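PDB 7CGZ: glucose dehydrogenase from Serratia sp. FS14, which belongs to the glucose/sorbosone dehydrogenase family and folds as a beta-propeller, modelled here with a bound calcium ion. Local coordinates for residues S5-G10 with G339-V344; G288-K293 with R318-R323; I205-H210 with N219-G224; W229-Y234 with E245-R250; P32-L37 with S45-G50. One frame throughout, in Å; residues are numbered along the deposited sequence.

Contact 1 of 5, residues S5-G10 with G339-V344; sequences SQLQDG and GKLLKV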
# COMPACT_ATOMS: atom_id res chain seq x y z
N SER B 5 6.63 -17.64 9.73
CA SER B 5 6.32 -19.04 9.95
C SER B 5 4.82 -19.18 10.12
O SER B 5 4.21 -18.44 10.90
CB SER B 5 7.07 -19.57 11.17
OG SER B 5 6.35 -20.63 11.78
N GLN B 6 4.22 -20.10 9.37
CA GLN B 6 2.79 -20.35 9.51
C GLN B 6 2.57 -21.32 10.67
O GLN B 6 3.07 -22.44 10.64
CB GLN B 6 2.22 -20.89 8.20
CG GLN B 6 0.82 -21.49 8.32
CD GLN B 6 0.22 -21.78 6.96
OE1 GLN B 6 0.45 -21.05 6.01
NE2 GLN B 6 -0.54 -22.86 6.86
N LEU B 7 1.84 -20.88 11.71
CA LEU B 7 1.64 -21.71 12.89
C LEU B 7 0.37 -22.55 12.81
O LEU B 7 0.31 -23.61 13.44
CB LEU B 7 1.60 -20.85 14.15
CG LEU B 7 2.89 -20.08 14.44
CD1 LEU B 7 2.84 -19.42 15.81
CD2 LEU B 7 4.11 -20.99 14.32
N GLN B 8 -0.62 -22.11 12.04
CA GLN B 8 -1.91 -22.77 12.03
C GLN B 8 -2.67 -22.31 10.80
O GLN B 8 -2.55 -21.15 10.40
CB GLN B 8 -2.70 -22.44 13.31
CG GLN B 8 -4.04 -23.12 13.40
CD GLN B 8 -3.90 -24.63 13.45
OE1 GLN B 8 -3.13 -25.17 14.25
NE2 GLN B 8 -4.62 -25.33 12.58
N ASP B 9 -3.45 -23.20 10.21
CA ASP B 9 -4.34 -22.82 9.12
C ASP B 9 -5.73 -23.37 9.43
O ASP B 9 -5.97 -23.92 10.51
CB ASP B 9 -3.80 -23.29 7.76
CG ASP B 9 -3.75 -24.81 7.63
OD1 ASP B 9 -3.62 -25.50 8.67
OD2 ASP B 9 -3.82 -25.30 6.48
N GLY B 10 -6.66 -23.19 8.50
CA GLY B 10 -8.00 -23.71 8.73
C GLY B 10 -8.82 -22.95 9.75
O GLY B 10 -9.84 -23.47 10.22
N GLY B 339 -8.08 -19.21 7.04
CA GLY B 339 -7.31 -18.20 7.73
C GLY B 339 -6.17 -18.80 8.53
O GLY B 339 -6.23 -19.95 8.98
N LYS B 340 -5.12 -18.01 8.72
CA LYS B 340 -3.86 -18.52 9.24
C LYS B 340 -3.39 -17.69 10.43
O LYS B 340 -3.71 -16.51 10.56
CB LYS B 340 -2.77 -18.50 8.16
CG LYS B 340 -3.28 -18.99 6.79
CD LYS B 340 -2.16 -19.40 5.87
CE LYS B 340 -2.62 -20.49 4.89
NZ LYS B 340 -3.82 -20.05 4.12
N LEU B 341 -2.62 -18.34 11.30
CA LEU B 341 -1.89 -17.67 12.36
C LEU B 341 -0.42 -17.64 11.96
O LEU B 341 0.18 -18.69 11.73
CB LEU B 341 -2.09 -18.39 13.70
CG LEU B 341 -1.09 -18.12 14.82
CD1 LEU B 341 -1.22 -16.67 15.33
CD2 LEU B 341 -1.31 -19.11 15.96
N LEU B 342 0.14 -16.44 11.85
CA LEU B 342 1.51 -16.28 11.38
C LEU B 342 2.39 -15.71 12.48
O LEU B 342 1.96 -14.85 13.27
CB LEU B 342 1.58 -15.36 10.15
CG LEU B 342 0.72 -15.71 8.93
CD1 LEU B 342 0.83 -14.62 7.86
CD2 LEU B 342 1.12 -17.06 8.35
N LYS B 343 3.63 -16.18 12.52
CA LYS B 343 4.66 -15.66 13.41
C LYS B 343 5.70 -14.95 12.55
O LYS B 343 6.19 -15.51 11.56
CB LYS B 343 5.28 -16.80 14.22
CG LYS B 343 6.25 -16.37 15.30
CD LYS B 343 6.77 -17.60 16.02
CE LYS B 343 8.11 -17.35 16.67
NZ LYS B 343 8.92 -18.60 16.72
N VAL B 344 6.02 -13.70 12.90
CA VAL B 344 6.78 -12.81 12.04
C VAL B 344 7.92 -12.19 12.84
O VAL B 344 7.70 -11.63 13.92
CB VAL B 344 5.88 -11.71 11.44
CG1 VAL B 344 6.66 -10.81 10.48
CG2 VAL B 344 4.67 -12.33 10.73
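Leu341 faces two residues at once, Leu7 and Gln8, which makes this join of antiparallel strands a classic beta bulge. Its carbonyl O takes the N-H of Leu7 at 2.7 Å (N to O), while its own N donates to Gln8 O at 3.0 Å. The extra residue brings the side chain of Leu7 round against 339-344: Leu7 CB lies 3.8 Å from Leu341 CD2, and the two leucines cross obliquely. Because Leu7 CG stands opposite its own carbonyl carbon (chi1 -62°), CD1 reaches on to Lys343, 3.9 Å from Lys343 CB. Lys343 is also the regular partner of Ser5. Ser5 N to Lys343 O and Lys343 N to Ser5 O are both 2.8 Å and nearly straight. The rest of the Lys343 chain runs extended away from 5-10 and makes a cation-pi contact with Tyr329. On the face opposite Leu341 and Lys343, Leu342 CD2 lies 4.0 Å from Gln6 CB. With 328 residues between the two segments, the pairing ties the chain ends together, consistent with the closure of a beta-propeller ring. Within the sheet, strand 330-334 flanks 339-345 and strand 26-30 follows 3-19, while Trp38 of strand 34-39 packs on Gln8 and Leu341.

Contact 2 of 5, residues G288-K293 with R318-R323; sequences GALAQK and RIREVR
Leu290 wedges between the chains of two arginines, and round it the packing is tight. Its CD2 lies 3.5 Å from Ile319 O, a buried carbonyl oxygen with no polar partner in the model. CD1 sits over one face of the Arg320 guanidinium, 3.6 Å above the plane and offset toward the rim. Arg320 reaches it by bending at both chi2 (73°) and chi3 (65°). Over the Arg318 guanidinium lies Leu290 CB instead, above its centre. Both guanidinium groups form salt bridges to Asp335 OD2, which should hold them in place beside the leucine. Gly288 is equally close: Ile319 CG2 comes within 3.7 Å of its CA, and Val322 CG2 within 3.5 Å of its N. Two sheets of the beta-propeller meet here, one through the end of strand 284-289 and the turn after it, the other through its outermost strand, 319-324, where Arg320 and Glu321 form a classic bulge against Leu333. Backbone bonding between the two is slight, a single weak hydrogen bond from Ile319 N to Ala289 O at 3.4 Å. Toward the partly exposed side, where the second subunit approaches, the fit slackens. Lys293 lies across Arg318 mainly through methylene groups, CE to CG 3.8 Å, and its NZ stays 6.2 Å from Arg318 NE. Here Lys293 also packs on Val263 of the second subunit.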
# COMPACT_ATOMS: atom_id res chain seq x y z
N GLY B 288 -2.27 -3.94 10.50
CA GLY B 288 -2.62 -4.78 9.36
C GLY B 288 -3.38 -4.02 8.28
O GLY B 288 -4.09 -3.07 8.55
N ALA B 289 -3.19 -4.44 7.03
CA ALA B 289 -3.95 -3.91 5.90
C ALA B 289 -4.77 -5.04 5.28
O ALA B 289 -4.20 -6.01 4.77
CB ALA B 289 -3.04 -3.28 4.85
N LEU B 290 -6.10 -4.90 5.32
CA LEU B 290 -6.97 -5.90 4.71
C LEU B 290 -6.98 -5.74 3.19
O LEU B 290 -6.66 -6.67 2.45
CB LEU B 290 -8.38 -5.79 5.28
CG LEU B 290 -8.54 -6.09 6.78
CD1 LEU B 290 -9.90 -5.61 7.25
CD2 LEU B 290 -8.36 -7.59 7.02
N ALA B 291 -7.34 -4.56 2.71
CA ALA B 291 -7.52 -4.38 1.27
C ALA B 291 -6.20 -4.47 0.51
O ALA B 291 -6.14 -5.04 -0.58
CB ALA B 291 -8.22 -3.05 1.01
N GLN B 292 -5.12 -3.92 1.06
CA GLN B 292 -3.84 -3.96 0.36
C GLN B 292 -3.00 -5.17 0.74
O GLN B 292 -1.89 -5.32 0.19
CB GLN B 292 -3.06 -2.67 0.61
CG GLN B 292 -3.63 -1.45 -0.13
CD GLN B 292 -2.95 -0.14 0.26
OE1 GLN B 292 -1.92 -0.14 0.94
NE2 GLN B 292 -3.53 0.98 -0.16
N LYS B 293 -3.49 -6.03 1.64
CA LYS B 293 -2.88 -7.33 1.97
C LYS B 293 -1.39 -7.22 2.30
O LYS B 293 -0.53 -7.80 1.64
CB LYS B 293 -3.11 -8.36 0.85
CG LYS B 293 -4.56 -8.42 0.40
CD LYS B 293 -4.84 -9.55 -0.60
CE LYS B 293 -6.35 -9.72 -0.71
NZ LYS B 293 -6.82 -10.26 -2.01
N ARG B 318 -4.93 -10.99 3.60
CA ARG B 318 -5.55 -9.88 4.32
C ARG B 318 -5.21 -9.99 5.80
O ARG B 318 -5.58 -10.97 6.45
CB ARG B 318 -7.06 -9.88 4.12
CG ARG B 318 -7.46 -10.47 2.80
CD ARG B 318 -8.78 -9.90 2.33
NE ARG B 318 -9.72 -9.73 3.43
CZ ARG B 318 -10.73 -8.86 3.40
NH1 ARG B 318 -10.91 -8.10 2.33
NH2 ARG B 318 -11.55 -8.75 4.43
N ILE B 319 -4.53 -8.99 6.34
CA ILE B 319 -4.00 -9.05 7.70
C ILE B 319 -5.05 -8.45 8.64
O ILE B 319 -5.30 -7.25 8.62
CB ILE B 319 -2.65 -8.33 7.81
CG1 ILE B 319 -1.65 -8.96 6.82
CG2 ILE B 319 -2.10 -8.45 9.22
CD1 ILE B 319 -1.50 -10.46 6.99
N ARG B 320 -5.67 -9.30 9.44
CA ARG B 320 -6.77 -8.89 10.31
C ARG B 320 -6.30 -8.51 11.71
O ARG B 320 -6.88 -7.59 12.31
CB ARG B 320 -7.81 -10.02 10.37
CG ARG B 320 -8.79 -9.97 11.53
CD ARG B 320 -9.80 -8.87 11.33
NE ARG B 320 -10.64 -9.13 10.16
CZ ARG B 320 -11.51 -8.26 9.67
NH1 ARG B 320 -11.65 -7.07 10.24
NH2 ARG B 320 -12.24 -8.57 8.60
N GLU B 321 -5.25 -9.15 12.22
CA GLU B 321 -4.87 -8.96 13.62
C GLU B 321 -3.36 -8.90 13.73
O GLU B 321 -2.64 -9.58 12.99
CB GLU B 321 -5.39 -10.11 14.50
CG GLU B 321 -4.90 -10.08 15.95
CD GLU B 321 -5.67 -9.09 16.81
OE1 GLU B 321 -6.29 -9.51 17.83
OE2 GLU B 321 -5.65 -7.89 16.47
N VAL B 322 -2.88 -8.05 14.65
CA VAL B 322 -1.46 -7.87 14.92
C VAL B 322 -1.28 -7.79 16.43
O VAL B 322 -1.90 -6.93 17.08
CB VAL B 322 -0.88 -6.60 14.27
CG1 VAL B 322 0.65 -6.68 14.28
CG2 VAL B 322 -1.41 -6.41 12.84
N ARG B 323 -0.43 -8.63 16.98
CA ARG B 323 -0.10 -8.60 18.40
C ARG B 323 1.40 -8.74 18.56
O ARG B 323 2.05 -9.48 17.82
CB ARG B 323 -0.81 -9.71 19.18
CG ARG B 323 -2.32 -9.63 19.17
CD ARG B 323 -2.84 -8.46 20.02
NE ARG B 323 -4.27 -8.31 19.83
CZ ARG B 323 -4.99 -7.25 20.22
NH1 ARG B 323 -4.42 -6.23 20.84
NH2 ARG B 323 -6.29 -7.23 19.98

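Contact 3 of 5, residues I205-H210 with N219-G224; sequences IWEHEH and NIPLPG
Glu207 and Asn219 meet as an antiparallel hydrogen-bonded pair where strand 205-210 runs beside the end of strand 216-219, two central strands of a four-stranded propeller sheet. Both backbone groups of each residue are used: Asn219 N gives to Glu207 O at 2.7 Å, and Glu207 N gives to Asn219 O at 2.8 Å. Their side chains repeat the pairing on one face of the sheet. Asn219 ND2 donates to the syn lone pair of Glu207 OE1 at 2.9 Å, almost in the amide plane, and the carboxylate and amide planes are only 29° apart. A bend at chi2 (-97°) turns the Glu207 carboxylate toward the amide. ND2 has a further, weak bond to Glu217 OE1. Glu209 has partners outside the segments: OE2 is hydrogen-bonded to His190 ND1 and OE1 to Arg191 N. Past Ile220 the ladder stops, since Pro221 has no N-H to offer. A water replaces the missing link, donating to Ile205 O (2.7 Å from the water oxygen) and to Pro221 O, which also accepts from Trp186 NE1. Pro221 CG rests on Glu207 CB at 3.7 Å. On the other face of the sheet Ile220 lies alongside Trp206 and points the same way, a CH-pi contact over the indole face, its CG1 3.6 Å from the centroid of the five-membered ring and just 8° off the ring normal.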
# COMPACT_ATOMS: atom_id res chain seq x y z
N ILE B 205 -3.90 5.51 25.17
CA ILE B 205 -4.61 4.67 24.21
C ILE B 205 -4.55 5.33 22.84
O ILE B 205 -4.86 6.53 22.69
CB ILE B 205 -6.06 4.46 24.66
CG1 ILE B 205 -6.11 3.58 25.92
CG2 ILE B 205 -6.88 3.85 23.55
CD1 ILE B 205 -5.74 2.11 25.69
N TRP B 206 -4.13 4.58 21.83
CA TRP B 206 -4.20 4.99 20.43
C TRP B 206 -5.25 4.16 19.70
O TRP B 206 -5.56 3.04 20.10
CB TRP B 206 -2.86 4.84 19.70
CG TRP B 206 -1.77 5.78 20.12
CD1 TRP B 206 -1.61 6.38 21.33
CD2 TRP B 206 -0.65 6.21 19.31
NE1 TRP B 206 -0.48 7.17 21.33
CE2 TRP B 206 0.13 7.07 20.11
CE3 TRP B 206 -0.24 5.94 18.00
CZ2 TRP B 206 1.30 7.68 19.63
CZ3 TRP B 206 0.93 6.53 17.53
CH2 TRP B 206 1.68 7.40 18.34
N GLU B 207 -5.77 4.71 18.61
CA GLU B 207 -6.91 4.12 17.93
C GLU B 207 -6.74 4.32 16.43
O GLU B 207 -6.11 5.28 16.00
CB GLU B 207 -8.23 4.75 18.43
CG GLU B 207 -9.50 4.27 17.75
CD GLU B 207 -9.97 5.20 16.63
OE1 GLU B 207 -9.23 6.14 16.26
OE2 GLU B 207 -11.10 4.99 16.13
N HIS B 208 -7.29 3.41 15.63
CA HIS B 208 -7.40 3.68 14.21
C HIS B 208 -8.71 3.13 13.69
O HIS B 208 -9.34 2.27 14.30
CB HIS B 208 -6.18 3.15 13.42
CG HIS B 208 -6.09 1.66 13.27
ND1 HIS B 208 -7.08 0.89 12.70
CD2 HIS B 208 -5.07 0.81 13.55
CE1 HIS B 208 -6.69 -0.37 12.67
NE2 HIS B 208 -5.47 -0.45 13.17
N GLU B 209 -9.14 3.66 12.54
CA GLU B 209 -10.46 3.37 12.02
C GLU B 209 -10.49 3.47 10.51
O GLU B 209 -9.75 4.26 9.92
CB GLU B 209 -11.50 4.34 12.57
CG GLU B 209 -11.11 5.79 12.47
CD GLU B 209 -12.12 6.67 13.19
OE1 GLU B 209 -13.09 7.13 12.55
OE2 GLU B 209 -11.97 6.85 14.41
N HIS B 210 -11.39 2.71 9.90
CA HIS B 210 -11.59 2.79 8.46
C HIS B 210 -12.31 4.08 8.11
O HIS B 210 -13.24 4.51 8.81
CB HIS B 210 -12.41 1.61 7.94
CG HIS B 210 -11.77 0.27 8.14
ND1 HIS B 210 -10.87 -0.27 7.25
CD2 HIS B 210 -11.92 -0.65 9.13
CE1 HIS B 210 -10.49 -1.47 7.67
NE2 HIS B 210 -11.11 -1.72 8.81
N ASN B 219 -5.75 7.88 15.46
CA ASN B 219 -6.09 8.92 16.42
C ASN B 219 -5.51 8.61 17.80
O ASN B 219 -5.27 7.46 18.15
CB ASN B 219 -7.60 9.09 16.60
CG ASN B 219 -8.30 9.55 15.35
OD1 ASN B 219 -8.18 10.69 14.94
ND2 ASN B 219 -9.08 8.65 14.75
N ILE B 220 -5.32 9.66 18.59
CA ILE B 220 -5.05 9.50 20.02
C ILE B 220 -6.25 10.09 20.75
O ILE B 220 -6.28 11.30 21.01
CB ILE B 220 -3.74 10.18 20.43
CG1 ILE B 220 -2.57 9.64 19.61
CG2 ILE B 220 -3.49 9.99 21.93
CD1 ILE B 220 -1.24 10.32 19.92
N PRO B 221 -7.26 9.29 21.08
CA PRO B 221 -8.54 9.85 21.53
C PRO B 221 -8.45 10.37 22.95
O PRO B 221 -8.12 9.63 23.89
CB PRO B 221 -9.50 8.66 21.42
CG PRO B 221 -8.81 7.67 20.55
CD PRO B 221 -7.36 7.85 20.80
N LEU B 222 -8.77 11.63 23.12
CA LEU B 222 -8.79 12.38 24.36
C LEU B 222 -10.20 12.42 24.94
O LEU B 222 -11.18 12.40 24.19
CB LEU B 222 -8.29 13.81 24.14
CG LEU B 222 -6.82 13.89 23.72
CD1 LEU B 222 -6.49 15.29 23.23
CD2 LEU B 222 -5.92 13.49 24.88
N PRO B 223 -10.31 12.47 26.27
CA PRO B 223 -11.63 12.34 26.91
C PRO B 223 -12.54 13.52 26.57
O PRO B 223 -12.14 14.68 26.65
CB PRO B 223 -11.30 12.30 28.41
CG PRO B 223 -9.94 12.93 28.53
CD PRO B 223 -9.22 12.57 27.26
N GLY B 224 -13.77 13.20 26.19
CA GLY B 224 -14.76 14.19 25.81
C GLY B 224 -14.62 14.76 24.40
O GLY B 224 -15.48 15.55 23.99
O HOH W 1 -5.86 8.37 24.39

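Contact 4 of 5, residues W229-Y234 with E245-R250; sequences WPLATY and EAKGER
Pro230, which follows a cis peptide bond, meets Glu245 where two irregular segments of one long propeller loop, running from strand 216-219 to strand 259-261, pack together. Its CB is in contact twice: it lies over the centre of the neighbouring Trp229 ring, and Glu245 OE1 comes within 3.2 Å of it. A bend at chi2 (86°) brings the Glu245 carboxylate against the proline, and its other oxygen, OE2, forms a salt bridge with Arg147. At Leu231 the backbone takes over. Leu231 O accepts a short, straight bond from Lys247 N, 2.6 Å, and is also touched by Ala246 CA at 3.2 Å, while Leu231 CD2 lies against Glu245 O. Next, Ala232 CA makes a C-H contact with Gly248 O, the oxygen that Thr233 N also uses, at 3.1 Å. The methyl CG2 of Thr233 meets Ala246 CB at 3.9 Å, and Thr233 O receives Glu249 CA in another C-H contact. Tyr234 finishes the segment with Glu249 over one face of its ring, the two side chains crossing at about a right angle; Tyr260 also stacks on this tyrosine. Glu249 OE2 pairs with Arg262. Glu249 CB stands 4.1 Å from the Tyr234 ring centroid, 18° off the normal, and Glu249 OE1 reaches to 3.4 Å from Tyr234 CE2.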
# COMPACT_ATOMS: atom_id res chain seq x y z
N TRP B 229 -16.41 12.32 12.71
CA TRP B 229 -17.30 11.54 11.85
C TRP B 229 -18.75 11.77 12.25
O TRP B 229 -19.08 11.70 13.44
CB TRP B 229 -16.95 10.06 11.93
CG TRP B 229 -17.84 9.22 11.08
CD1 TRP B 229 -18.84 8.41 11.51
CD2 TRP B 229 -17.82 9.11 9.66
NE1 TRP B 229 -19.45 7.80 10.44
CE2 TRP B 229 -18.84 8.21 9.29
CE3 TRP B 229 -17.03 9.69 8.65
CZ2 TRP B 229 -19.09 7.87 7.96
CZ3 TRP B 229 -17.29 9.35 7.33
CH2 TRP B 229 -18.31 8.45 7.00
N PRO B 230 -19.66 12.03 11.28
CA PRO B 230 -19.37 12.18 9.85
C PRO B 230 -19.30 13.63 9.34
O PRO B 230 -19.46 13.84 8.13
CB PRO B 230 -20.53 11.44 9.20
CG PRO B 230 -21.70 11.76 10.10
CD PRO B 230 -21.11 11.88 11.51
N LEU B 231 -19.07 14.61 10.23
CA LEU B 231 -18.89 15.99 9.78
C LEU B 231 -17.53 16.18 9.12
O LEU B 231 -17.43 16.86 8.08
CB LEU B 231 -19.06 16.97 10.95
CG LEU B 231 -20.35 16.92 11.76
CD1 LEU B 231 -20.34 17.95 12.91
CD2 LEU B 231 -21.58 17.11 10.87
N ALA B 232 -16.48 15.60 9.70
CA ALA B 232 -15.12 15.72 9.19
C ALA B 232 -14.64 14.36 8.68
O ALA B 232 -14.75 13.36 9.40
CB ALA B 232 -14.17 16.23 10.28
N THR B 233 -14.09 14.34 7.47
CA THR B 233 -13.60 13.08 6.91
C THR B 233 -12.57 13.36 5.82
O THR B 233 -12.63 14.39 5.14
CB THR B 233 -14.76 12.22 6.37
OG1 THR B 233 -14.29 10.89 6.11
CG2 THR B 233 -15.34 12.83 5.08
N TYR B 234 -11.61 12.45 5.70
CA TYR B 234 -10.68 12.44 4.57
C TYR B 234 -11.11 11.47 3.48
O TYR B 234 -10.43 11.36 2.46
CB TYR B 234 -9.26 12.10 5.05
CG TYR B 234 -8.55 13.24 5.76
CD1 TYR B 234 -8.77 13.48 7.11
CD2 TYR B 234 -7.67 14.08 5.08
CE1 TYR B 234 -8.13 14.53 7.77
CE2 TYR B 234 -7.03 15.14 5.73
CZ TYR B 234 -7.27 15.35 7.07
OH TYR B 234 -6.64 16.39 7.73
N GLU B 245 -23.05 14.33 4.99
CA GLU B 245 -22.95 15.18 6.17
C GLU B 245 -21.59 15.86 6.32
O GLU B 245 -21.40 16.63 7.26
CB GLU B 245 -23.24 14.37 7.44
CG GLU B 245 -24.29 13.28 7.27
CD GLU B 245 -23.72 11.96 6.76
OE1 GLU B 245 -22.48 11.79 6.74
OE2 GLU B 245 -24.52 11.09 6.37
N ALA B 246 -20.64 15.60 5.41
CA ALA B 246 -19.27 16.06 5.58
C ALA B 246 -19.15 17.55 5.29
O ALA B 246 -19.67 18.04 4.29
CB ALA B 246 -18.32 15.28 4.68
N LYS B 247 -18.45 18.27 6.18
CA LYS B 247 -18.19 19.69 6.01
C LYS B 247 -16.79 19.98 5.51
O LYS B 247 -16.45 21.14 5.27
CB LYS B 247 -18.43 20.42 7.34
CG LYS B 247 -19.71 20.01 8.06
CD LYS B 247 -20.19 21.10 9.03
CE LYS B 247 -19.08 22.07 9.39
NZ LYS B 247 -19.57 23.24 10.17
N GLY B 248 -15.97 18.95 5.34
CA GLY B 248 -14.62 19.12 4.84
C GLY B 248 -13.70 18.10 5.47
O GLY B 248 -14.14 17.16 6.13
N GLU B 249 -12.40 18.30 5.23
CA GLU B 249 -11.37 17.51 5.88
C GLU B 249 -11.06 18.00 7.29
O GLU B 249 -10.63 17.22 8.14
CB GLU B 249 -10.08 17.52 5.05
CG GLU B 249 -10.23 16.96 3.64
CD GLU B 249 -8.89 16.84 2.93
OE1 GLU B 249 -7.91 17.44 3.41
OE2 GLU B 249 -8.82 16.15 1.88
N ARG B 250 -11.27 19.29 7.54
CA ARG B 250 -11.08 19.89 8.86
C ARG B 250 -12.34 20.66 9.25
O ARG B 250 -12.85 21.45 8.45
CB ARG B 250 -9.87 20.82 8.88
CG ARG B 250 -8.56 20.12 8.59
CD ARG B 250 -7.40 21.01 8.96
NE ARG B 250 -6.11 20.35 8.74
CZ ARG B 250 -4.94 20.98 8.71
NH1 ARG B 250 -4.89 22.30 8.88
NH2 ARG B 250 -3.82 20.30 8.50

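Contact 5 of 5, residues P32-L37 with S45-G50; sequences PGRLRL and SPPIAG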
# COMPACT_ATOMS: atom_id res chain seq x y z
N PRO B 32 -17.39 -16.66 12.83
CA PRO B 32 -18.66 -17.41 12.87
C PRO B 32 -19.15 -17.71 14.28
O PRO B 32 -20.36 -17.88 14.47
CB PRO B 32 -18.32 -18.70 12.12
CG PRO B 32 -17.30 -18.25 11.12
CD PRO B 32 -16.47 -17.20 11.81
N GLY B 33 -18.25 -17.82 15.25
CA GLY B 33 -18.64 -17.77 16.64
C GLY B 33 -17.96 -18.79 17.53
O GLY B 33 -18.59 -19.30 18.46
N ARG B 34 -16.68 -19.08 17.29
CA ARG B 34 -15.97 -20.10 18.05
C ARG B 34 -14.69 -19.53 18.66
O ARG B 34 -14.01 -18.71 18.04
CB ARG B 34 -15.64 -21.32 17.15
CG ARG B 34 -16.88 -22.17 16.89
CD ARG B 34 -16.65 -23.33 15.94
NE ARG B 34 -16.93 -22.90 14.58
CZ ARG B 34 -15.98 -22.58 13.73
NH1 ARG B 34 -14.73 -22.67 14.12
NH2 ARG B 34 -16.28 -22.16 12.50
N LEU B 35 -14.37 -19.98 19.86
CA LEU B 35 -13.12 -19.62 20.53
C LEU B 35 -12.21 -20.83 20.58
O LEU B 35 -12.63 -21.92 20.98
CB LEU B 35 -13.39 -19.10 21.95
CG LEU B 35 -12.21 -18.65 22.82
CD1 LEU B 35 -11.60 -17.35 22.32
CD2 LEU B 35 -12.69 -18.43 24.26
N ARG B 36 -10.95 -20.64 20.18
CA ARG B 36 -9.98 -21.73 20.15
C ARG B 36 -8.76 -21.36 20.98
O ARG B 36 -8.46 -20.18 21.20
CB ARG B 36 -9.54 -22.07 18.72
CG ARG B 36 -10.64 -21.94 17.66
CD ARG B 36 -11.69 -23.04 17.80
NE ARG B 36 -11.15 -24.37 17.53
CZ ARG B 36 -11.25 -25.01 16.36
NH1 ARG B 36 -11.88 -24.44 15.33
NH2 ARG B 36 -10.72 -26.22 16.22
N LEU B 37 -8.06 -22.39 21.45
CA LEU B 37 -6.77 -22.24 22.10
C LEU B 37 -5.73 -22.95 21.25
O LEU B 37 -5.97 -24.06 20.77
CB LEU B 37 -6.80 -22.80 23.52
CG LEU B 37 -5.44 -23.05 24.17
CD1 LEU B 37 -4.82 -21.77 24.68
CD2 LEU B 37 -5.58 -24.06 25.30
N SER B 45 -6.90 -26.45 19.71
CA SER B 45 -7.93 -27.07 20.53
C SER B 45 -9.27 -27.13 19.79
O SER B 45 -9.49 -26.40 18.81
CB SER B 45 -8.11 -26.29 21.84
OG SER B 45 -9.16 -25.34 21.71
N PRO B 46 -10.16 -28.00 20.22
CA PRO B 46 -11.56 -27.95 19.77
C PRO B 46 -12.23 -26.68 20.27
O PRO B 46 -11.68 -26.00 21.15
CB PRO B 46 -12.19 -29.19 20.42
CG PRO B 46 -11.04 -30.02 20.89
CD PRO B 46 -9.92 -29.11 21.16
N PRO B 47 -13.41 -26.33 19.75
CA PRO B 47 -14.09 -25.11 20.21
C PRO B 47 -14.33 -25.14 21.72
O PRO B 47 -14.83 -26.13 22.26
CB PRO B 47 -15.41 -25.12 19.44
CG PRO B 47 -15.15 -25.95 18.23
CD PRO B 47 -14.15 -26.99 18.66
N ILE B 48 -13.98 -24.05 22.39
CA ILE B 48 -14.17 -23.95 23.83
C ILE B 48 -15.64 -23.70 24.13
O ILE B 48 -16.30 -22.88 23.48
CB ILE B 48 -13.26 -22.85 24.41
CG1 ILE B 48 -11.81 -23.35 24.42
CG2 ILE B 48 -13.75 -22.40 25.81
CD1 ILE B 48 -10.76 -22.27 24.57
N ALA B 49 -16.19 -24.44 25.09
CA ALA B 49 -17.60 -24.33 25.40
C ALA B 49 -17.89 -23.08 26.21
O ALA B 49 -17.02 -22.54 26.90
CB ALA B 49 -18.09 -25.57 26.16
N GLY B 50 -19.13 -22.61 26.13
CA GLY B 50 -19.59 -21.50 26.93
C GLY B 50 -19.42 -20.15 26.29
O GLY B 50 -19.51 -19.13 26.98
O HOH W 2 -16.23 -21.96 20.91
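Arg36 grips a single backbone oxygen with two nitrogens: NE and NH2 both donate to Ser45 O, each at 2.9 Å. The approach is side-on, with the oxygen 4° from the guanidinium plane. Successive turns at chi2 (-71°) and chi3 (-65°) curl the chain back to reach it. Pro47 CD lies over one face of the group, and NH1 is bound to Glu30 OE2, which Arg34 NH1 shares. The setting is a beta-hairpin at the rim of a propeller sheet: strand 34-39 turns into the short strand 43-44, after which the chain carries on alongside as the loop segment 45-50. Pro46 and Pro47 have no N-H to contribute. Ser45 N donates to Leu37 O at 2.8 Å. With Ser45 O turned to Arg36, the hydroxyl serves Leu37 N instead: Ser45 OG accepts from it at 3.2 Å and donates to Pro46 O. Beyond the prolines a backbone bond returns, Ile48 N to Leu35 O, 2.9 Å and nearly straight. The Ile48 side chain turns toward the strand, its CD1 4.1 Å from Leu37 CB and close to Leu35, joining Leu27 of the adjacent strand. Outside, Pro47 lies alongside Arg34, its CG against Arg34 CD. The last link is a water that accepts from Leu35 N at 2.9 Å and donates to Ile48 O at 2.7 Å.

Three contacts share the sheet that joins the two chain ends: contact 1 lies in its middle, contact 5 at one edge and contact 2 at the other, with centres about 17 Å and 13 Å from that of contact 1. Contact 2 also touches contact 3, Leu290 CD1 packing on His210 CE1 at 4.2 Å. Contacts 3 and 4, centres about 16 Å apart, both approach the bound calcium ion: the side chain of Glu209 lies about 5 Å from it and that of Ala232 about 6 Å. Contact 5 is remote from this site, about 40 Å from contact 4 between centres, across the chain's centre.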